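Local coordinates for metallo-beta-lactamase domain-containing protein (Enterococcus faecalis, PDB 2AZ4) that binds two zinc ions in a metallo-beta-lactamase fold and may act as an RNA-binding exonuclease, although its function is not established, at residues L123-D128 against E282-A287; V265-K270 against H347-P352; N334-L339 against R361-L366. All coordinates share one frame; numbering follows the deposited sequence.

Contact 1: L123-D128 against E282-A287; sequences LNRKGD and EANMAA
Arg125, in the turn that leaves helix 114-123, faces Asn284, in the first turn of helix 283-293, across 9.2 Å between their CA atoms, so the backbones stay apart and side chains bridge the gap. The contact joins a loop of the metallo-beta-lactamase fold to an N-capped helix of the six-stranded parallel alpha/beta domain, which is inserted between strands 212-216 and 399-403, an organisation consistent with the beta-CASP nucleases. Arg125 starts with CG between its backbone N and carbonyl carbon (chi1 62°) and then runs extended to NE, passing across the Asn284 side chain at about a right angle. Guanidinium and amide meet as stacked plates, their planes 10° apart. Asn284 ND2 sits over the centre of the guanidinium face, 3.3 Å from Arg125 CZ, while Asn284 OD1 reaches back to Arg125 CD at 3.4 Å. This is stacking without hydrogen bonding: Arg125 NE and Asn284 OD1 are 3.5 Å apart at a poor angle, and Arg125 NH2 and Asn284 ND2 are both donors. The stack leaves the in-plane hydrogens of Arg125 for other partners, and NH2 forms a salt bridge with Glu303. Asn284 is held from its own side by the N-cap residue, Glu282, whose carboxylate caps the helix start: OE1 accepts from Met285 N at 3.1 Å, and OE2 accepts from Asn284 N at 3.1 Å. That same OE2 also grips the amide, fixing the rotation of the plate on which Arg125 lies. Glu282 OE2, 4.6 Å from Arg125 NH2, is not in contact with it, but its negative charge probably adds a mild long-range attraction. Asn284 ND2 donates to the syn lone pair of Glu282 OE2 over 2.6 Å.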
loop_
_atom_site.group_PDB
_atom_site.type_symbol
_atom_site.label_atom_id
_atom_site.label_comp_id
_atom_site.label_asym_id
_atom_site.label_seq_id
_atom_site.Cartn_x
_atom_site.Cartn_y
_atom_site.Cartn_z
ATOM N N LEU A 123 -2.384 4.460 -10.138
ATOM C CA LEU A 123 -3.540 4.428 -9.245
ATOM C C LEU A 123 -4.375 5.706 -9.365
ATOM O O LEU A 123 -5.620 5.641 -9.327
ATOM C CB LEU A 123 -3.146 4.166 -7.783
ATOM C CG LEU A 123 -2.618 2.760 -7.424
ATOM C CD1 LEU A 123 -2.104 2.679 -5.986
ATOM C CD2 LEU A 123 -3.659 1.688 -7.681
ATOM N N ASN A 124 -3.700 6.844 -9.553
ATOM C CA ASN A 124 -4.368 8.152 -9.574
ATOM C C ASN A 124 -4.615 8.752 -10.965
ATOM O O ASN A 124 -4.748 9.985 -11.117
ATOM C CB ASN A 124 -3.611 9.171 -8.711
ATOM C CG ASN A 124 -4.494 10.339 -8.293
ATOM O OD1 ASN A 124 -5.649 10.142 -7.903
ATOM N ND2 ASN A 124 -3.954 11.555 -8.361
ATOM N N ARG A 125 -4.697 7.892 -11.976
ATOM C CA ARG A 125 -4.844 8.363 -13.360
ATOM C C ARG A 125 -6.168 9.113 -13.564
ATOM O O ARG A 125 -6.237 10.024 -14.386
ATOM C CB ARG A 125 -4.724 7.193 -14.345
ATOM C CG ARG A 125 -5.805 6.159 -14.150
ATOM C CD ARG A 125 -5.623 4.949 -15.034
ATOM N NE ARG A 125 -6.776 4.066 -14.879
ATOM C CZ ARG A 125 -7.946 4.217 -15.508
ATOM N NH1 ARG A 125 -8.137 5.218 -16.366
ATOM N NH2 ARG A 125 -8.927 3.352 -15.280
ATOM N N LYS A 126 -7.203 8.720 -12.813
ATOM C CA LYS A 126 -8.533 9.354 -12.882
ATOM C C LYS A 126 -8.754 10.362 -11.743
ATOM O O LYS A 126 -9.817 10.999 -11.652
ATOM C CB LYS A 126 -9.638 8.292 -12.824
ATOM C CG LYS A 126 -9.948 7.574 -14.126
ATOM C CD LYS A 126 -10.859 6.360 -13.840
ATOM C CE LYS A 126 -11.849 6.097 -14.982
ATOM N NZ LYS A 126 -13.005 5.222 -14.575
ATOM N N GLY A 127 -7.761 10.488 -10.857
ATOM C CA GLY A 127 -7.788 11.507 -9.824
ATOM C C GLY A 127 -8.791 11.222 -8.745
ATOM O O GLY A 127 -9.204 12.134 -8.035
ATOM N N ASP A 128 -9.198 9.963 -8.623
ATOM C CA ASP A 128 -10.111 9.565 -7.560
ATOM C C ASP A 128 -9.451 8.674 -6.507
ATOM O O ASP A 128 -10.138 8.090 -5.657
ATOM C CB ASP A 128 -11.341 8.858 -8.147
ATOM C CG ASP A 128 -10.970 7.681 -9.010
ATOM O OD1 ASP A 128 -9.749 7.439 -9.184
ATOM O OD2 ASP A 128 -11.896 7.002 -9.514
ATOM N N GLU A 282 -7.049 -5.902 -18.243
ATOM C CA GLU A 282 -7.620 -4.613 -18.584
ATOM C C GLU A 282 -6.449 -3.726 -19.002
ATOM O O GLU A 282 -5.354 -3.888 -18.486
ATOM C CB GLU A 282 -8.372 -4.043 -17.369
ATOM C CG GLU A 282 -9.036 -2.692 -17.622
ATOM C CD GLU A 282 -8.086 -1.545 -17.330
ATOM O OE1 GLU A 282 -7.148 -1.770 -16.546
ATOM O OE2 GLU A 282 -8.243 -0.432 -17.881
ATOM N N ALA A 283 -6.673 -2.795 -19.932
ATOM C CA ALA A 283 -5.578 -2.037 -20.568
ATOM C C ALA A 283 -4.651 -1.257 -19.635
ATOM O O ALA A 283 -3.424 -1.253 -19.840
ATOM C CB ALA A 283 -6.103 -1.140 -21.698
ATOM N N ASN A 284 -5.218 -0.607 -18.622
ATOM C CA ASN A 284 -4.431 0.226 -17.694
ATOM C C ASN A 284 -3.537 -0.644 -16.846
ATOM O O ASN A 284 -2.426 -0.251 -16.508
ATOM C CB ASN A 284 -5.333 1.113 -16.811
ATOM C CG ASN A 284 -6.024 2.227 -17.613
ATOM O OD1 ASN A 284 -5.416 3.230 -17.945
ATOM N ND2 ASN A 284 -7.292 2.039 -17.920
ATOM N N MET A 285 -4.007 -1.845 -16.516
ATOM C CA MET A 285 -3.181 -2.817 -15.804
ATOM C C MET A 285 -2.024 -3.328 -16.689
ATOM O O MET A 285 -0.880 -3.460 -16.220
ATOM C CB MET A 285 -4.007 -3.982 -15.247
ATOM C CG MET A 285 -3.232 -4.859 -14.236
ATOM S SD MET A 285 -2.818 -3.974 -12.685
ATOM C CE MET A 285 -1.091 -4.424 -12.567
ATOM N N ALA A 286 -2.325 -3.628 -17.948
ATOM C CA ALA A 286 -1.303 -3.999 -18.919
ATOM C C ALA A 286 -0.273 -2.894 -19.057
ATOM O O ALA A 286 0.930 -3.156 -19.109
ATOM C CB ALA A 286 -1.938 -4.312 -20.283
ATOM N N ALA A 287 -0.739 -1.654 -19.111
ATOM C CA ALA A 287 0.159 -0.521 -19.295
ATOM C C ALA A 287 1.116 -0.341 -18.115
ATOM O O ALA A 287 2.303 -0.056 -18.318
ATOM C CB ALA A 287 -0.636 0.760 -19.540
#

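Contact 2: V265-K270 against H347-P352; sequences VERFAK and HSDAQP
Arg267 on helix 265-274 reaches out to Ser348 and Asp349, where strand 344-348 in the parallel sheet of the alpha/beta domain gives way to a loop. Its CB points toward them, and the chain continues straight through CG, which is anti to the backbone N (chi1 180°). CD arrives alongside the serine hydroxyl, 3.6 Å from Ser348 OG, and there a bend at chi3 (-58°) turns the guanidinium. NE is taken by a salt bridge with Glu237. Arg267 CZ lies 3.4 Å from Asp349 OD2. NH1 does most of the work across the contact: it donates to Asp349 OD2 at 2.7 Å, in the guanidinium plane and nearly straight (161°), and meets the anti lone pair of that oxygen. NH1 also makes a weak, strongly bent bond to Ser348 OG at 2.8 Å. NH2 adds a weak bond to the same carboxylate oxygen, Asp349 OD2, at 3.2 Å, and has a second partner in Cys379 O. The salt bridge therefore forks from two nitrogens onto one oxygen instead of pairing side by side with both. Ser348 OG is held chiefly by Leu377 O, and Asp349 OD2 also accepts from Cys379 N. The side chain of Asp349 lies about 9 Å from that of the zinc ligand His94, near the metal site but not part of it. With acidic groups at NE and at NH1 and NH2, the buried positive charge of Arg267 is probably well compensated, and its bonds tie the helix to the loop after the strand and to the 377-379 backbone.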
loop_
_atom_site.group_PDB
_atom_site.type_symbol
_atom_site.label_atom_id
_atom_site.label_comp_id
_atom_site.label_asym_id
_atom_site.label_seq_id
_atom_site.Cartn_x
_atom_site.Cartn_y
_atom_site.Cartn_z
ATOM N N VAL A 265 1.766 -5.561 -8.523
ATOM C CA VAL A 265 2.135 -5.778 -9.919
ATOM C C VAL A 265 2.800 -7.142 -10.094
ATOM O O VAL A 265 2.602 -7.809 -11.100
ATOM C CB VAL A 265 3.057 -4.674 -10.447
ATOM C CG1 VAL A 265 3.067 -4.702 -11.957
ATOM C CG2 VAL A 265 2.547 -3.293 -10.023
ATOM N N GLU A 266 3.574 -7.559 -9.094
ATOM C CA GLU A 266 4.271 -8.843 -9.176
ATOM C C GLU A 266 3.351 -10.044 -9.156
ATOM O O GLU A 266 3.693 -11.074 -9.727
ATOM C CB GLU A 266 5.302 -8.980 -8.061
ATOM C CG GLU A 266 6.642 -8.361 -8.371
ATOM C CD GLU A 266 7.724 -8.891 -7.435
ATOM O OE1 GLU A 266 8.244 -10.005 -7.684
ATOM O OE2 GLU A 266 8.012 -8.210 -6.435
ATOM N N ARG A 267 2.216 -9.946 -8.464
ATOM C CA ARG A 267 1.234 -11.021 -8.527
ATOM C C ARG A 267 0.712 -11.149 -9.964
ATOM O O ARG A 267 0.635 -12.253 -10.494
ATOM C CB ARG A 267 0.075 -10.822 -7.538
ATOM C CG ARG A 267 -0.966 -11.946 -7.600
ATOM C CD ARG A 267 -2.105 -11.818 -6.567
ATOM N NE ARG A 267 -1.609 -11.771 -5.189
ATOM C CZ ARG A 267 -2.380 -11.545 -4.124
ATOM N NH1 ARG A 267 -3.691 -11.384 -4.280
ATOM N NH2 ARG A 267 -1.846 -11.476 -2.903
ATOM N N PHE A 268 0.365 -10.026 -10.598
ATOM C CA PHE A 268 -0.052 -10.069 -12.017
ATOM C C PHE A 268 1.025 -10.669 -12.903
ATOM O O PHE A 268 0.746 -11.587 -13.688
ATOM C CB PHE A 268 -0.454 -8.687 -12.509
ATOM C CG PHE A 268 -1.800 -8.259 -12.032
ATOM C CD1 PHE A 268 -2.959 -8.599 -12.766
ATOM C CD2 PHE A 268 -1.940 -7.537 -10.836
ATOM C CE1 PHE A 268 -4.232 -8.189 -12.337
ATOM C CE2 PHE A 268 -3.219 -7.134 -10.386
ATOM C CZ PHE A 268 -4.368 -7.451 -11.138
ATOM N N ALA A 269 2.255 -10.183 -12.740
ATOM C CA ALA A 269 3.426 -10.746 -13.420
ATOM C C ALA A 269 3.562 -12.254 -13.245
ATOM O O ALA A 269 3.799 -12.983 -14.228
ATOM C CB ALA A 269 4.714 -10.004 -12.999
ATOM N N LYS A 270 3.412 -12.740 -12.012
ATOM C CA LYS A 270 3.494 -14.190 -11.743
ATOM C C LYS A 270 2.373 -14.983 -12.370
ATOM O O LYS A 270 2.579 -16.112 -12.857
ATOM C CB LYS A 270 3.527 -14.493 -10.235
ATOM C CG LYS A 270 4.708 -13.881 -9.504
ATOM C CD LYS A 270 6.040 -14.526 -9.952
ATOM C CE LYS A 270 7.244 -13.628 -9.657
ATOM N NZ LYS A 270 8.530 -14.410 -9.628
ATOM N N HIS A 347 -11.396 -14.051 -6.995
ATOM C CA HIS A 347 -11.266 -12.758 -6.353
ATOM C C HIS A 347 -9.973 -12.748 -5.543
ATOM O O HIS A 347 -9.890 -13.382 -4.494
ATOM C CB HIS A 347 -12.476 -12.531 -5.446
ATOM C CG HIS A 347 -12.727 -11.092 -5.133
ATOM N ND1 HIS A 347 -12.750 -10.602 -3.847
ATOM C CD2 HIS A 347 -12.924 -10.031 -5.945
ATOM C CE1 HIS A 347 -12.994 -9.303 -3.876
ATOM N NE2 HIS A 347 -13.093 -8.931 -5.139
ATOM N N SER A 348 -8.960 -12.041 -6.035
ATOM C CA SER A 348 -7.623 -12.124 -5.445
ATOM C C SER A 348 -7.174 -10.772 -4.913
ATOM O O SER A 348 -6.387 -10.041 -5.553
ATOM C CB SER A 348 -6.621 -12.663 -6.464
ATOM O OG SER A 348 -5.395 -12.959 -5.830
ATOM N N ASP A 349 -7.687 -10.445 -3.729
ATOM C CA ASP A 349 -7.427 -9.170 -3.064
ATOM C C ASP A 349 -7.859 -7.927 -3.829
ATOM O O ASP A 349 -7.372 -6.818 -3.574
ATOM C CB ASP A 349 -5.968 -9.089 -2.616
ATOM C CG ASP A 349 -5.644 -10.131 -1.553
ATOM O OD1 ASP A 349 -6.271 -10.083 -0.481
ATOM O OD2 ASP A 349 -4.809 -11.007 -1.808
ATOM N N ALA A 350 -8.778 -8.108 -4.780
ATOM C CA ALA A 350 -9.407 -6.957 -5.430
ATOM C C ALA A 350 -10.530 -6.426 -4.527
ATOM O O ALA A 350 -10.988 -7.123 -3.612
ATOM C CB ALA A 350 -9.952 -7.338 -6.794
ATOM N N GLN A 351 -10.969 -5.198 -4.804
ATOM C CA GLN A 351 -12.175 -4.622 -4.182
ATOM C C GLN A 351 -13.467 -5.183 -4.796
ATOM O O GLN A 351 -13.459 -5.558 -5.950
ATOM C CB GLN A 351 -12.138 -3.098 -4.292
ATOM C CG GLN A 351 -10.880 -2.514 -3.676
ATOM C CD GLN A 351 -10.951 -1.019 -3.522
ATOM O OE1 GLN A 351 -10.709 -0.279 -4.476
ATOM N NE2 GLN A 351 -11.294 -0.559 -2.315
ATOM N N PRO A 352 -14.559 -5.311 -3.997
ATOM C CA PRO A 352 -14.620 -5.050 -2.549
ATOM C C PRO A 352 -13.778 -6.053 -1.772
ATOM O O PRO A 352 -13.765 -7.248 -2.106
ATOM C CB PRO A 352 -16.105 -5.220 -2.211
ATOM C CG PRO A 352 -16.665 -6.045 -3.298
ATOM C CD PRO A 352 -15.858 -5.757 -4.529
#

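Contact 3: N334-L339 against R361-L366; sequences NQFDNL and RVFLDL
Both faces of the Phe336 ring are occupied. On one, Asn334 O stands 4.0 Å above the ring plane, displaced toward the rim; over the centre of the other comes Phe363 CE1. Phe363 presents its edge, with Phe336 CD1 near its own plane, and the two form a T-shaped (edge-to-face) pair whose centroids are 4.8 Å apart and whose planes meet at 71°. The closest approach is made by Phe363 CZ, 3.6 Å from Phe336 CE1. Phe363 gets its edge there with CG anti to the backbone N (chi1 -175°): its CB does not aim at the loop, but the ring swings out so that the CE1 and CZ corner advances. One turn further along the helix, Leu366 sends CD2 to the base of the same aromatic side chain, 4.3 Å from Phe336 CB, so Phe336 is met at its ring and at its stem by two neighbours on one helix surface. That helix, 358-369, is the crossover of a beta-alpha-beta unit linking the parallel strands 344-348 and 373-376 of the alpha/beta domain. Phe336 belongs to a short 3-10 turn in the connection between strands 328-331 and 344-348, and its O accepts from Leu339 N at 3.2 Å. Apolar packing carries the contact, with no hydrogen bond passing between the two segments. A polar tie lies just beyond the helix segment, where Lys370 NZ donates to the backbone oxygens of Asp337 and Leu339. On the turn itself, Asn338 ND2 makes a hydrogen bond to Tyr318 OH and a weak one to Gln335 OE1.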
loop_
_atom_site.group_PDB
_atom_site.type_symbol
_atom_site.label_atom_id
_atom_site.label_comp_id
_atom_site.label_asym_id
_atom_site.label_seq_id
_atom_site.Cartn_x
_atom_site.Cartn_y
_atom_site.Cartn_z
ATOM N N ASN A 334 -15.593 -4.812 -14.262
ATOM C CA ASN A 334 -16.953 -4.311 -14.224
ATOM C C ASN A 334 -17.839 -5.093 -15.207
ATOM O O ASN A 334 -17.412 -6.092 -15.754
ATOM C CB ASN A 334 -17.014 -2.800 -14.517
ATOM C CG ASN A 334 -16.534 -2.449 -15.934
ATOM O OD1 ASN A 334 -16.227 -3.326 -16.751
ATOM N ND2 ASN A 334 -16.477 -1.156 -16.226
ATOM N N GLN A 335 -19.069 -4.624 -15.403
ATOM C CA GLN A 335 -20.085 -5.310 -16.207
ATOM C C GLN A 335 -20.174 -6.789 -15.881
ATOM O O GLN A 335 -20.126 -7.618 -16.783
ATOM C CB GLN A 335 -19.840 -5.114 -17.714
ATOM C CG GLN A 335 -20.075 -3.695 -18.180
ATOM C CD GLN A 335 -20.194 -3.613 -19.702
ATOM O OE1 GLN A 335 -21.210 -4.031 -20.292
ATOM N NE2 GLN A 335 -19.146 -3.110 -20.343
ATOM N N PHE A 336 -20.283 -7.125 -14.600
ATOM C CA PHE A 336 -20.228 -8.546 -14.210
ATOM C C PHE A 336 -21.452 -9.307 -14.718
ATOM O O PHE A 336 -21.424 -10.531 -14.816
ATOM C CB PHE A 336 -20.035 -8.723 -12.685
ATOM C CG PHE A 336 -18.675 -8.323 -12.204
ATOM C CD1 PHE A 336 -17.678 -9.268 -12.048
ATOM C CD2 PHE A 336 -18.385 -6.988 -11.917
ATOM C CE1 PHE A 336 -16.405 -8.885 -11.599
ATOM C CE2 PHE A 336 -17.097 -6.601 -11.485
ATOM C CZ PHE A 336 -16.128 -7.537 -11.332
ATOM N N ASP A 337 -22.511 -8.566 -15.068
ATOM C CA ASP A 337 -23.766 -9.165 -15.579
ATOM C C ASP A 337 -23.562 -9.817 -16.954
ATOM O O ASP A 337 -24.405 -10.583 -17.417
ATOM C CB ASP A 337 -24.903 -8.122 -15.550
ATOM C CG ASP A 337 -26.260 -8.677 -15.994
ATOM O OD1 ASP A 337 -26.733 -9.695 -15.420
ATOM O OD2 ASP A 337 -26.874 -8.061 -16.907
ATOM N N ASN A 338 -22.406 -9.568 -17.578
ATOM C CA ASN A 338 -22.094 -10.164 -18.899
ATOM C C ASN A 338 -21.340 -11.484 -18.863
ATOM O O ASN A 338 -21.176 -12.136 -19.895
ATOM C CB ASN A 338 -21.322 -9.170 -19.764
ATOM C CG ASN A 338 -22.187 -8.011 -20.219
ATOM O OD1 ASN A 338 -23.389 -8.165 -20.413
ATOM N ND2 ASN A 338 -21.578 -6.856 -20.400
ATOM N N LEU A 339 -20.866 -11.866 -17.682
ATOM C CA LEU A 339 -20.110 -13.107 -17.521
ATOM C C LEU A 339 -21.065 -14.249 -17.720
ATOM O O LEU A 339 -22.263 -14.106 -17.501
ATOM C CB LEU A 339 -19.483 -13.188 -16.118
ATOM C CG LEU A 339 -18.363 -12.209 -15.735
ATOM C CD1 LEU A 339 -17.937 -12.422 -14.295
ATOM C CD2 LEU A 339 -17.163 -12.336 -16.670
ATOM N N ARG A 361 -21.187 -8.022 0.097
ATOM C CA ARG A 361 -22.442 -8.771 0.023
ATOM C C ARG A 361 -23.204 -8.607 -1.285
ATOM O O ARG A 361 -23.648 -9.601 -1.858
ATOM C CB ARG A 361 -23.371 -8.413 1.190
ATOM C CG ARG A 361 -24.477 -9.451 1.431
ATOM C CD ARG A 361 -23.879 -10.869 1.581
ATOM N NE ARG A 361 -24.825 -11.802 2.202
ATOM C CZ ARG A 361 -24.960 -11.984 3.517
ATOM N NH1 ARG A 361 -24.202 -11.303 4.385
ATOM N NH2 ARG A 361 -25.858 -12.855 3.970
ATOM N N VAL A 362 -23.365 -7.369 -1.757
ATOM C CA VAL A 362 -24.093 -7.149 -3.009
ATOM C C VAL A 362 -23.374 -7.788 -4.198
ATOM O O VAL A 362 -24.017 -8.384 -5.080
ATOM C CB VAL A 362 -24.578 -5.641 -3.232
ATOM C CG1 VAL A 362 -24.072 -4.707 -2.173
ATOM C CG2 VAL A 362 -24.288 -5.119 -4.617
ATOM N N PHE A 363 -22.041 -7.713 -4.189
ATOM C CA PHE A 363 -21.216 -8.342 -5.221
ATOM C C PHE A 363 -21.452 -9.857 -5.234
ATOM O O PHE A 363 -21.785 -10.428 -6.274
ATOM C CB PHE A 363 -19.736 -7.996 -4.992
ATOM C CG PHE A 363 -18.796 -8.486 -6.078
ATOM C CD1 PHE A 363 -19.176 -8.498 -7.419
ATOM C CD2 PHE A 363 -17.503 -8.898 -5.751
ATOM C CE1 PHE A 363 -18.290 -8.932 -8.415
ATOM C CE2 PHE A 363 -16.604 -9.327 -6.744
ATOM C CZ PHE A 363 -16.994 -9.352 -8.063
ATOM N N LEU A 364 -21.305 -10.495 -4.077
ATOM C CA LEU A 364 -21.509 -11.947 -3.974
ATOM C C LEU A 364 -22.940 -12.343 -4.330
ATOM O O LEU A 364 -23.159 -13.366 -4.964
ATOM C CB LEU A 364 -21.150 -12.482 -2.579
ATOM C CG LEU A 364 -19.810 -12.275 -1.846
ATOM C CD1 LEU A 364 -19.525 -13.541 -1.087
ATOM C CD2 LEU A 364 -18.628 -11.952 -2.734
ATOM N N ASP A 365 -23.911 -11.521 -3.929
ATOM C CA ASP A 365 -25.305 -11.733 -4.311
ATOM C C ASP A 365 -25.491 -11.664 -5.839
ATOM O O ASP A 365 -26.150 -12.532 -6.430
ATOM C CB ASP A 365 -26.241 -10.756 -3.566
ATOM C CG ASP A 365 -26.323 -11.035 -2.050
ATOM O OD1 ASP A 365 -25.637 -11.964 -1.532
ATOM O OD2 ASP A 365 -27.090 -10.314 -1.357
ATOM N N LEU A 366 -24.896 -10.660 -6.486
ATOM C CA LEU A 366 -24.938 -10.570 -7.956
ATOM C C LEU A 366 -24.376 -11.818 -8.642
ATOM O O LEU A 366 -24.995 -12.360 -9.571
ATOM C CB LEU A 366 -24.246 -9.281 -8.447
ATOM C CG LEU A 366 -23.362 -9.124 -9.692
ATOM C CD1 LEU A 366 -23.806 -9.873 -10.941
ATOM C CD2 LEU A 366 -23.162 -7.627 -10.011
#

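Overall arrangement
From the N terminus, the chain first passes 123-128 in the metallo-beta-lactamase fold and enters the alpha/beta domain before helix 265-274 opens contact 2. Helix 283-293 then closes contact 1, the longest loop, spanning the two domains. Contacts 1 and 2 cross along the chain and touch where Met285 CE packs on Phe268 CD2 at 3.7 Å. The 334-339 turn next opens contact 3; strand 344-348 and the loop after it close contact 2, tied to helix 265-274, and helix 358-369 closes contact 3, tied to that turn, so these two, both within the alpha/beta domain, also cross. They meet where Phe363 CD2 packs on Pro352 CD at 3.8 Å. Contacts 1 and 3 follow in series without touching.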